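Local coordinates for protein serpin-ZX (Arabidopsis thaliana, PDB 3LE2) that inhibits target proteases, including a metacaspase and a papain-like cysteine protease, by offering a reactive-centre loop whose cleavage leaves the enzyme covalently trapped, at residues 152-160 with 324-332. Numbering follows the deposited sequence.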
ATOM      1  N   ILE A 152      -9.631   2.710  11.385  1.00 52.63           N
ATOM      2  CA  ILE A 152      -8.890   1.472  11.595  1.00 50.98           C
ATOM      3  C   ILE A 152      -8.870   1.116  13.079  1.00 44.04           C
ATOM      4  O   ILE A 152      -8.659   1.973  13.939  1.00 40.43           O
ATOM      5  CB  ILE A 152      -7.474   1.555  11.013  1.00 60.20           C
ATOM      6  CG1 ILE A 152      -7.559   1.648   9.487  1.00 45.97           C
ATOM      7  CG2 ILE A 152      -6.657   0.343  11.453  1.00 52.61           C
ATOM      8  CD1 ILE A 152      -6.271   1.989   8.835  1.00 41.29           C
ATOM      9  N   THR A 153      -9.085  -0.158  13.371  1.00 45.23           N
ATOM     10  CA  THR A 153      -9.578  -0.531  14.680  1.00 48.95           C
ATOM     11  C   THR A 153      -8.671  -1.498  15.445  1.00 47.59           C
ATOM     12  O   THR A 153      -8.626  -1.472  16.680  1.00 55.26           O
ATOM     13  CB  THR A 153     -11.012  -1.096  14.542  1.00 46.92           C
ATOM     14  OG1 THR A 153     -11.825  -0.619  15.618  1.00 66.24           O
ATOM     15  CG2 THR A 153     -11.013  -2.628  14.496  1.00 50.02           C
ATOM     16  N   GLU A 154      -7.933  -2.328  14.718  1.00 40.30           N
ATOM     17  CA  GLU A 154      -7.167  -3.400  15.346  1.00 44.90           C
ATOM     18  C   GLU A 154      -5.853  -3.745  14.631  1.00 46.05           C
ATOM     19  O   GLU A 154      -5.719  -4.826  14.055  1.00 49.93           O
ATOM     20  CB  GLU A 154      -8.036  -4.652  15.446  1.00 45.60           C
ATOM     21  CG  GLU A 154      -7.318  -5.868  16.001  1.00 55.06           C
ATOM     22  CD  GLU A 154      -8.278  -6.894  16.566  1.00 64.86           C
ATOM     23  OE1 GLU A 154      -9.298  -6.484  17.164  1.00 71.60           O
ATOM     24  OE2 GLU A 154      -8.013  -8.107  16.420  1.00 59.48           O
ATOM     25  N   VAL A 155      -4.880  -2.841  14.695  1.00 33.01           N
ATOM     26  CA  VAL A 155      -3.574  -3.097  14.089  1.00 31.36           C
ATOM     27  C   VAL A 155      -2.841  -4.314  14.671  1.00 32.30           C
ATOM     28  O   VAL A 155      -2.302  -5.111  13.917  1.00 32.19           O
ATOM     29  CB  VAL A 155      -2.660  -1.855  14.132  1.00 35.38           C
ATOM     30  CG1 VAL A 155      -1.480  -2.037  13.168  1.00 30.27           C
ATOM     31  CG2 VAL A 155      -3.456  -0.624  13.749  1.00 34.25           C
ATOM     32  N   LEU A 156      -2.823  -4.471  15.995  1.00 30.64           N
ATOM     33  CA  LEU A 156      -2.190  -5.652  16.601  1.00 28.37           C
ATOM     34  C   LEU A 156      -3.219  -6.749  16.889  1.00 29.56           C
ATOM     35  O   LEU A 156      -4.217  -6.486  17.546  1.00 37.14           O
ATOM     36  CB  LEU A 156      -1.439  -5.291  17.885  1.00 24.28           C
ATOM     37  CG  LEU A 156      -0.013  -4.728  17.807  1.00 24.91           C
ATOM     38  CD1 LEU A 156       0.044  -3.454  16.988  1.00 27.33           C
ATOM     39  CD2 LEU A 156       0.498  -4.473  19.194  1.00 24.41           C
ATOM     40  N   PRO A 157      -2.992  -7.974  16.370  1.00 32.26           N
ATOM     41  CA  PRO A 157      -3.899  -9.091  16.652  1.00 28.86           C
ATOM     42  C   PRO A 157      -3.721  -9.580  18.081  1.00 36.84           C
ATOM     43  O   PRO A 157      -2.655  -9.385  18.668  1.00 32.03           O
ATOM     44  CB  PRO A 157      -3.417 -10.193  15.693  1.00 23.92           C
ATOM     45  CG  PRO A 157      -2.601  -9.511  14.672  1.00 27.39           C
ATOM     46  CD  PRO A 157      -1.973  -8.344  15.368  1.00 28.43           C
ATOM     47  N   GLU A 158      -4.750 -10.216  18.629  1.00 34.62           N
ATOM     48  CA  GLU A 158      -4.634 -10.802  19.946  1.00 37.56           C
ATOM     49  C   GLU A 158      -3.383 -11.680  20.015  1.00 31.37           C
ATOM     50  O   GLU A 158      -3.057 -12.388  19.062  1.00 33.88           O
ATOM     51  CB  GLU A 158      -5.902 -11.588  20.307  1.00 35.14           C
ATOM     52  CG  GLU A 158      -7.124 -10.690  20.511  1.00 43.65           C
ATOM     53  CD  GLU A 158      -8.313 -11.431  21.128  1.00 53.06           C
ATOM     54  OE1 GLU A 158      -9.180 -11.905  20.357  1.00 44.99           O
ATOM     55  OE2 GLU A 158      -8.381 -11.540  22.378  1.00 38.63           O
ATOM     56  N   GLY A 159      -2.669 -11.595  21.137  1.00 30.50           N
ATOM     57  CA  GLY A 159      -1.510 -12.432  21.380  1.00 28.15           C
ATOM     58  C   GLY A 159      -0.293 -12.094  20.539  1.00 36.69           C
ATOM     59  O   GLY A 159       0.646 -12.881  20.468  1.00 38.83           O
ATOM     60  N   SER A 160      -0.289 -10.929  19.903  1.00 33.33           N
ATOM     61  CA  SER A 160       0.795 -10.603  18.980  1.00 32.50           C
ATOM     62  C   SER A 160       2.055 -10.068  19.677  1.00 35.37           C
ATOM     63  O   SER A 160       3.150 -10.172  19.130  1.00 47.45           O
ATOM     64  CB  SER A 160       0.316  -9.654  17.875  1.00 30.25           C
ATOM     65  OG  SER A 160       0.047  -8.363  18.386  1.00 33.12           O
ATOM     66  N   VAL A 324      14.440  -4.867  16.283  1.00 43.34           N
ATOM     67  CA  VAL A 324      13.001  -4.740  16.113  1.00 36.18           C
ATOM     68  C   VAL A 324      12.326  -6.092  16.318  1.00 36.76           C
ATOM     69  O   VAL A 324      12.715  -7.095  15.708  1.00 39.62           O
ATOM     70  CB  VAL A 324      12.661  -4.217  14.708  1.00 40.57           C
ATOM     71  CG1 VAL A 324      11.149  -4.083  14.534  1.00 26.91           C
ATOM     72  CG2 VAL A 324      13.371  -2.890  14.452  1.00 35.26           C
ATOM     73  N   SER A 325      11.320  -6.116  17.186  1.00 32.00           N
ATOM     74  CA  SER A 325      10.559  -7.330  17.459  1.00 32.79           C
ATOM     75  C   SER A 325       9.498  -7.560  16.377  1.00 37.06           C
ATOM     76  O   SER A 325       9.329  -8.676  15.873  1.00 33.38           O
ATOM     77  CB  SER A 325       9.884  -7.238  18.837  1.00 35.66           C
ATOM     78  OG  SER A 325      10.809  -6.879  19.857  1.00 32.07           O
ATOM     79  N   ASN A 326       8.781  -6.495  16.029  1.00 29.43           N
ATOM     80  CA  ASN A 326       7.671  -6.605  15.100  1.00 25.12           C
ATOM     81  C   ASN A 326       7.453  -5.306  14.368  1.00 30.59           C
ATOM     82  O   ASN A 326       7.717  -4.211  14.892  1.00 27.29           O
ATOM     83  CB  ASN A 326       6.352  -6.912  15.824  1.00 27.49           C
ATOM     84  CG  ASN A 326       6.487  -7.955  16.916  1.00 31.80           C
ATOM     85  OD1 ASN A 326       6.960  -7.666  18.017  1.00 33.64           O
ATOM     86  ND2 ASN A 326       6.033  -9.166  16.628  1.00 29.05           N
ATOM     87  N   ILE A 327       6.926  -5.436  13.160  1.00 26.59           N
ATOM     88  CA  ILE A 327       6.422  -4.288  12.431  1.00 33.07           C
ATOM     89  C   ILE A 327       4.997  -4.608  12.021  1.00 27.66           C
ATOM     90  O   ILE A 327       4.756  -5.296  11.024  1.00 26.53           O
ATOM     91  CB  ILE A 327       7.282  -3.942  11.204  1.00 31.20           C
ATOM     92  CG1 ILE A 327       8.721  -3.628  11.635  1.00 32.68           C
ATOM     93  CG2 ILE A 327       6.671  -2.769  10.435  1.00 24.99           C
ATOM     94  CD1 ILE A 327       9.707  -3.551  10.459  1.00 27.12           C
ATOM     95  N   PHE A 328       4.058  -4.102  12.818  1.00 25.56           N
ATOM     96  CA  PHE A 328       2.630  -4.347  12.616  1.00 28.81           C
ATOM     97  C   PHE A 328       2.022  -3.356  11.628  1.00 26.91           C
ATOM     98  O   PHE A 328       2.095  -2.139  11.830  1.00 26.75           O
ATOM     99  CB  PHE A 328       1.893  -4.285  13.958  1.00 25.12           C
ATOM    100  CG  PHE A 328       2.296  -5.373  14.923  1.00 29.53           C
ATOM    101  CD1 PHE A 328       3.049  -5.077  16.058  1.00 32.54           C
ATOM    102  CD2 PHE A 328       1.923  -6.700  14.693  1.00 25.95           C
ATOM    103  CE1 PHE A 328       3.411  -6.089  16.973  1.00 24.99           C
ATOM    104  CE2 PHE A 328       2.288  -7.713  15.586  1.00 35.63           C
ATOM    105  CZ  PHE A 328       3.034  -7.407  16.728  1.00 30.98           C
ATOM    106  N   HIS A 329       1.430  -3.878  10.557  1.00 23.50           N
ATOM    107  CA  HIS A 329       0.839  -3.026   9.525  1.00 28.22           C
ATOM    108  C   HIS A 329      -0.596  -3.416   9.205  1.00 27.81           C
ATOM    109  O   HIS A 329      -0.935  -4.597   9.103  1.00 27.70           O
ATOM    110  CB  HIS A 329       1.681  -3.051   8.236  1.00 24.64           C
ATOM    111  CG  HIS A 329       1.101  -2.238   7.116  1.00 28.59           C
ATOM    112  ND1 HIS A 329       1.053  -0.859   7.141  1.00 34.88           N
ATOM    113  CD2 HIS A 329       0.557  -2.611   5.929  1.00 29.17           C
ATOM    114  CE1 HIS A 329       0.490  -0.419   6.029  1.00 34.59           C
ATOM    115  NE2 HIS A 329       0.185  -1.459   5.274  1.00 34.11           N
ATOM    116  N   LYS A 330      -1.434  -2.407   9.030  1.00 25.12           N
ATOM    117  CA  LYS A 330      -2.808  -2.638   8.652  1.00 27.23           C
ATOM    118  C   LYS A 330      -3.241  -1.659   7.565  1.00 27.85           C
ATOM    119  O   LYS A 330      -2.903  -0.466   7.602  1.00 28.45           O
ATOM    120  CB  LYS A 330      -3.728  -2.510   9.870  1.00 30.27           C
ATOM    121  CG  LYS A 330      -5.218  -2.773   9.577  1.00 30.59           C
ATOM    122  CD  LYS A 330      -5.600  -4.235   9.777  1.00 39.37           C
ATOM    123  CE  LYS A 330      -6.946  -4.350  10.478  1.00 43.06           C
ATOM    124  NZ  LYS A 330      -7.171  -5.692  11.076  1.00 47.91           N
ATOM    125  N   ALA A 331      -4.008  -2.187   6.617  1.00 21.11           N
ATOM    126  CA  ALA A 331      -4.523  -1.439   5.501  1.00 25.56           C
ATOM    127  C   ALA A 331      -5.914  -1.963   5.174  1.00 31.65           C
ATOM    128  O   ALA A 331      -6.255  -3.098   5.510  1.00 28.88           O
ATOM    129  CB  ALA A 331      -3.605  -1.630   4.310  1.00 27.50           C
ATOM    130  N   CYS A 332      -6.726  -1.147   4.515  0.60 30.79           N
ATOM    131  CA  CYS A 332      -8.011  -1.633   4.015  0.60 36.47           C
ATOM    132  C   CYS A 332      -8.307  -0.998   2.660  0.60 33.71           C
ATOM    133  O   CYS A 332      -7.768   0.055   2.327  0.60 34.68           O
ATOM    134  CB  CYS A 332      -9.139  -1.319   4.996  0.60 33.50           C
ATOM    135  SG  CYS A 332      -9.429   0.436   5.122  0.60 34.74           S
TER
HETATM  136  O   HOH W   1      -1.618  -6.369  11.539  1.00 39.19           O
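Phe328 sets its CG anti to its own carbonyl carbon (chi1 -65°), a torsion that points the ring from the strand toward the loop, where Leu156, whose CG likewise lies anti to its carbonyl carbon (chi1 -83°), lays its branched end across one face. Leu156 CG stands 3.7 Å from the centroid of the Phe328 ring, close to the ring normal but displaced toward the rim, a CH-pi contact well suited to a branched aliphatic chain over a flat aromatic. At the far end of the ring Ser160 closes in obliquely, its OG 3.5 Å from Phe328 CZ. That hydroxyl is fixed by a 2.9 Å bond from Ser160 OG to a lone pair of Pro157 O, within the type II turn Pro157-Ser160; Gly159, with its positive phi, fits the third position of that turn. In the serpin fold, strand 326-335 is s5A of beta-sheet A, paired in parallel with s3A (167-176), and the loop from helix 129-147 (helix F) runs back over the sheet's face before entering s3A. Buried, compact and branched, Val155 fits between helix F and Lys330 CB, and Ile152 between s3A and Lys330 CG. Lys330, long and flexible enough for a partly exposed site, bends at chi2 and chi3 to bring NZ 3.4 Å from Glu154 O, a weak hydrogen bond. A water donates to both Val155 O and His329 O, bridging the two backbones.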